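Local coordinates for ABC transporter, periplasmic solute-binding protein (Rhizobium meliloti, PDB 4WED), which probably serves as the periplasmic substrate-binding component of an ABC transporter of the peptide- and nickel-binding family, though its own ligand is not established, at residues 244-249 and 492-497; 423-428 and 510-515. One frame throughout, in Å; residues are numbered along the deposited sequence.

Interaction 1: residues 244-249 and 492-497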
# COMPACT_ATOMS: atom_id res chain seq x y z
N GLY A 244 -0.21 10.28 -12.85
CA GLY A 244 0.01 9.90 -11.45
C GLY A 244 0.09 8.41 -11.23
O GLY A 244 -0.17 7.60 -12.14
N GLY A 245 0.43 8.03 -10.00
CA GLY A 245 0.35 6.63 -9.56
C GLY A 245 1.74 6.05 -9.50
O GLY A 245 2.43 6.05 -10.50
N PHE A 246 2.16 5.58 -8.32
CA PHE A 246 3.47 4.93 -8.13
C PHE A 246 3.79 3.86 -9.17
O PHE A 246 4.91 3.76 -9.63
CB PHE A 246 3.62 4.30 -6.76
CG PHE A 246 3.97 5.28 -5.68
CD1 PHE A 246 5.25 5.85 -5.63
CD2 PHE A 246 3.04 5.63 -4.70
CE1 PHE A 246 5.57 6.76 -4.63
CE2 PHE A 246 3.36 6.54 -3.70
CZ PHE A 246 4.63 7.10 -3.66
N TRP A 247 2.79 3.07 -9.52
CA TRP A 247 3.00 1.95 -10.45
C TRP A 247 2.22 2.15 -11.72
O TRP A 247 1.75 1.18 -12.34
CB TRP A 247 2.60 0.63 -9.78
CG TRP A 247 3.34 0.45 -8.53
CD1 TRP A 247 2.82 0.36 -7.28
CD2 TRP A 247 4.75 0.45 -8.39
NE1 TRP A 247 3.83 0.25 -6.37
CE2 TRP A 247 5.03 0.30 -7.02
CE3 TRP A 247 5.82 0.52 -9.30
CZ2 TRP A 247 6.33 0.24 -6.53
CZ3 TRP A 247 7.11 0.44 -8.81
CH2 TRP A 247 7.36 0.32 -7.44
N ILE A 248 2.09 3.40 -12.12
CA ILE A 248 1.40 3.73 -13.36
C ILE A 248 2.22 4.81 -14.08
O ILE A 248 2.88 4.53 -15.08
CB ILE A 248 -0.06 4.15 -13.06
CG1 ILE A 248 -0.85 2.98 -12.42
CG2 ILE A 248 -0.76 4.65 -14.30
CD1 ILE A 248 -2.13 3.42 -11.74
N ALA A 249 2.21 6.02 -13.54
CA ALA A 249 2.94 7.14 -14.15
C ALA A 249 3.30 8.14 -13.06
O ALA A 249 2.66 9.17 -12.94
CB ALA A 249 2.11 7.80 -15.24
N VAL A 492 5.87 10.58 8.55
CA VAL A 492 4.83 11.07 7.67
C VAL A 492 4.17 9.90 6.90
O VAL A 492 4.76 8.83 6.75
CB VAL A 492 5.39 12.05 6.64
CG1 VAL A 492 5.84 13.36 7.29
CG2 VAL A 492 6.54 11.39 5.89
N TYR A 493 2.94 10.14 6.45
CA TYR A 493 2.31 9.33 5.45
C TYR A 493 2.80 9.83 4.09
O TYR A 493 2.90 11.05 3.81
CB TYR A 493 0.79 9.38 5.59
CG TYR A 493 0.34 9.03 7.01
CD1 TYR A 493 0.75 7.85 7.58
CD2 TYR A 493 -0.43 9.90 7.78
CE1 TYR A 493 0.39 7.51 8.87
CE2 TYR A 493 -0.80 9.59 9.09
CZ TYR A 493 -0.37 8.38 9.62
OH TYR A 493 -0.69 8.00 10.89
N VAL A 494 3.13 8.87 3.25
CA VAL A 494 3.68 9.17 1.92
C VAL A 494 2.55 9.45 0.94
O VAL A 494 1.81 8.55 0.56
CB VAL A 494 4.52 7.98 1.44
CG1 VAL A 494 5.06 8.18 0.03
CG2 VAL A 494 5.68 7.72 2.41
N PRO A 495 2.40 10.71 0.49
CA PRO A 495 1.20 11.01 -0.30
C PRO A 495 1.28 10.47 -1.72
O PRO A 495 2.36 10.12 -2.21
CB PRO A 495 1.21 12.52 -0.32
CG PRO A 495 2.67 12.82 -0.47
CD PRO A 495 3.42 11.76 0.30
N SER A 496 0.12 10.39 -2.37
CA SER A 496 0.01 9.90 -3.73
C SER A 496 -0.66 10.98 -4.52
O SER A 496 -1.76 11.46 -4.18
CB SER A 496 -0.85 8.63 -3.79
OG SER A 496 -0.77 8.00 -5.06
N ILE A 497 -0.00 11.38 -5.59
CA ILE A 497 -0.36 12.60 -6.26
C ILE A 497 -0.77 12.32 -7.68
O ILE A 497 -0.03 11.69 -8.43
CB ILE A 497 0.81 13.57 -6.27
CG1 ILE A 497 1.24 13.83 -4.82
CG2 ILE A 497 0.44 14.87 -6.98
CD1 ILE A 497 2.66 14.34 -4.73
O HOH W 1 2.52 9.50 -8.20

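Interaction 2: residues 423-428 and 510-515. With NA (sodium ion), chain B.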
# COMPACT_ATOMS: atom_id res chain seq x y z
N TYR A 423 4.42 -1.48 3.92
CA TYR A 423 4.11 -2.12 2.68
C TYR A 423 2.96 -1.40 1.96
O TYR A 423 2.95 -1.38 0.70
CB TYR A 423 3.75 -3.59 2.93
CG TYR A 423 4.91 -4.50 3.31
CD1 TYR A 423 6.19 -4.02 3.38
CD2 TYR A 423 4.71 -5.86 3.55
CE1 TYR A 423 7.24 -4.85 3.70
CE2 TYR A 423 5.78 -6.71 3.84
CZ TYR A 423 7.04 -6.18 3.92
OH TYR A 423 8.15 -6.93 4.22
N GLY A 424 2.01 -0.85 2.71
CA GLY A 424 0.85 -0.17 2.09
C GLY A 424 -0.32 -1.09 1.71
O GLY A 424 -0.23 -2.30 1.80
N ALA A 425 -1.45 -0.49 1.30
CA ALA A 425 -2.62 -1.24 0.92
C ALA A 425 -2.25 -2.04 -0.29
O ALA A 425 -1.51 -1.53 -1.09
CB ALA A 425 -3.75 -0.31 0.57
N PRO A 426 -2.75 -3.27 -0.46
CA PRO A 426 -3.76 -3.91 0.36
C PRO A 426 -3.20 -4.96 1.33
O PRO A 426 -3.96 -5.80 1.81
CB PRO A 426 -4.61 -4.63 -0.68
CG PRO A 426 -3.59 -5.08 -1.71
CD PRO A 426 -2.49 -4.05 -1.68
N TYR A 427 -1.91 -4.87 1.63
CA TYR A 427 -1.20 -5.82 2.45
C TYR A 427 -1.26 -5.49 3.97
O TYR A 427 -0.80 -6.28 4.80
CB TYR A 427 0.25 -5.85 2.04
CG TYR A 427 0.51 -5.93 0.54
CD1 TYR A 427 0.15 -7.07 -0.20
CD2 TYR A 427 1.13 -4.88 -0.14
CE1 TYR A 427 0.34 -7.14 -1.54
CE2 TYR A 427 1.34 -4.97 -1.52
CZ TYR A 427 0.94 -6.10 -2.20
OH TYR A 427 1.19 -6.22 -3.54
N ASP A 428 -1.78 -4.34 4.34
CA ASP A 428 -1.56 -3.87 5.71
C ASP A 428 -2.89 -3.89 6.42
O ASP A 428 -3.91 -3.71 5.79
CB ASP A 428 -0.98 -2.42 5.74
CG ASP A 428 0.52 -2.39 5.65
OD1 ASP A 428 1.13 -3.44 5.88
OD2 ASP A 428 1.10 -1.34 5.29
N PRO A 510 -7.48 6.67 -6.44
CA PRO A 510 -7.54 5.21 -6.31
C PRO A 510 -7.26 4.79 -4.89
O PRO A 510 -6.52 5.43 -4.17
CB PRO A 510 -6.41 4.74 -7.21
CG PRO A 510 -5.44 5.87 -7.20
CD PRO A 510 -6.28 7.13 -7.16
N VAL A 511 -7.88 3.68 -4.50
CA VAL A 511 -7.75 3.19 -3.15
C VAL A 511 -6.39 2.53 -2.99
O VAL A 511 -5.81 2.55 -1.91
CB VAL A 511 -8.87 2.19 -2.81
CG1 VAL A 511 -8.68 1.70 -1.41
CG2 VAL A 511 -10.24 2.87 -2.88
N THR A 512 -5.88 1.92 -4.06
CA THR A 512 -4.56 1.34 -3.98
C THR A 512 -3.82 1.75 -5.22
O THR A 512 -4.39 2.26 -6.15
CB THR A 512 -4.56 -0.21 -3.88
OG1 THR A 512 -4.74 -0.79 -5.17
CG2 THR A 512 -5.66 -0.75 -2.93
N GLU A 513 -2.53 1.50 -5.19
CA GLU A 513 -1.65 1.78 -6.29
C GLU A 513 -1.77 0.72 -7.39
O GLU A 513 -1.00 0.75 -8.35
CB GLU A 513 -0.21 1.84 -5.78
CG GLU A 513 0.13 3.05 -4.90
CD GLU A 513 -0.20 4.43 -5.52
OE1 GLU A 513 -0.28 4.61 -6.78
OE2 GLU A 513 -0.42 5.35 -4.71
N TYR A 514 -2.70 -0.22 -7.24
CA TYR A 514 -2.82 -1.35 -8.20
C TYR A 514 -4.12 -1.23 -9.02
O TYR A 514 -4.41 -2.08 -9.87
CB TYR A 514 -2.67 -2.69 -7.46
CG TYR A 514 -1.43 -2.69 -6.63
CD1 TYR A 514 -0.19 -2.81 -7.21
CD2 TYR A 514 -1.49 -2.48 -5.24
CE1 TYR A 514 0.98 -2.79 -6.46
CE2 TYR A 514 -0.34 -2.42 -4.46
CZ TYR A 514 0.90 -2.59 -5.08
OH TYR A 514 2.07 -2.52 -4.34
N ASP A 515 -4.85 -0.15 -8.74
CA ASP A 515 -6.13 0.19 -9.34
C ASP A 515 -5.94 1.31 -10.32
O ASP A 515 -5.14 2.19 -10.07
CB ASP A 515 -7.09 0.77 -8.30
CG ASP A 515 -7.68 -0.28 -7.40
OD1 ASP A 515 -8.39 -1.19 -7.91
OD2 ASP A 515 -7.47 -0.15 -6.16
NA NA B . -10.32 -0.96 -9.40
O HOH W 2 -1.48 0.99 -2.48
O HOH W 3 -10.55 -3.19 -8.15
O HOH W 4 -10.23 1.39 -10.06
O HOH W 5 -11.46 -1.71 -10.97

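Interaction 1: residues 244-249 and 492-497
The far end of the Phe246 ring rests against one methyl of Val494, with CZ 3.9 Å from CG1, the single apolar side-chain contact between 244-249 and 492-497. The two side chains run at about a right angle, so the phenyl meets the valine with its end rather than along its length. Phe246 swings its CG anti to its own carbonyl carbon (chi1 -80°), which carries the ring across to the strand. Val494 answers with CG1 anti to the backbone N (chi1 176°), while CG2 stands beside that nitrogen. The O of Pro495 lies obliquely to the same end of the ring, 4.0 Å from Phe246 CE2. At the root of the side chain, Phe246 CB sits 4.0 Å above the plane of the Trp247 indole, toward its rim. Here the short strand 242-244 leaves its antiparallel partner, the long, broken strand 488-500, and the chain turns toward helix 253-261; the turn is closed by a bond from Ile248 N to Gly245 O. That long strand also pairs with 265-269, 274-279 and 315-316, and thus runs through a branched antiparallel sheet of this periplasmic-binding-protein fold. Helix 302-310 packs on Val494 and Pro495 through Tyr310. At the glycine end, Gly244 CA lies 3.5 Å from Ile497 O, and a side chain on Gly244 would collide with that oxygen. Its backbone angles also demand glycine, as do those of Gly245. Gly245 N and Ile497 O are instead joined through a water, which accepts from the nitrogen at 3.1 Å and gives a weak bond to the oxygen. Ile497 turns its side chain to Val266 and Val268 of strand 265-269.

Interaction 2: residues 423-428 and 510-515
Tyr514 reaches from the 510-515 loop to Ala425, Pro426 and Tyr427. Its CB starts beside Thr512 OG1, and CG is anti to the carbonyl carbon (chi1 -51°), sending the ring across. CD2 and CE2 take Pro426 CD obliquely, CE2 at 3.9 Å, and CE2 also meets Ala425 O at the ring edge, in plane, at 3.7 Å. On the other flank the ring lies nearly parallel to Trp247, at about 15°. CZ lies 4.0 Å from Tyr427 OH. The tip, OH, comes to the edge of the Tyr427 ring, 3.8 Å from CE2; the two tyrosines run at about a right angle, and Pro426 CD lies over the centre of one Tyr427 face. Residues 512-515 form a type I beta turn whose first residue makes an ST turn: Thr512 OG1 accepts from Tyr514 N (3.0 Å) and donates to Asp515 OD2, above the carboxylate plane. The other oxygen, OD1, binds sodium. With an alanine in place of Thr512, Tyr514 N would probably lose its side-chain acceptor, the Asp515 carboxylate one of the bonds that hold it, and Ala425 CB its methyl neighbour. Thr512 CG2 touches Ala425 CB, and a water bridges Ala425 O to Glu513 N.

Glu513, in the turn of interaction 2, ties the two contacts together, their centres 10 Å apart. Its carboxylate spans both segments of interaction 1: OE2 probably hydrogen-bonds Ser496 OG at 2.7 Å, and OE1 probably accepts from Phe246 N at 3.0 Å. Farther along the turn, Ile248 CD1 packs 3.7 Å from Asp515 O. Asp515 shares the sodium with Asp62, and three waters also bind the metal; Gly245 CA of interaction 1 lies about 13 Å from the ion. A glycerol comes within about 3 Å (nearest atoms) of the Tyr427 side chain; though probably a crystallisation additive, it may mark a pocket beside 423-428.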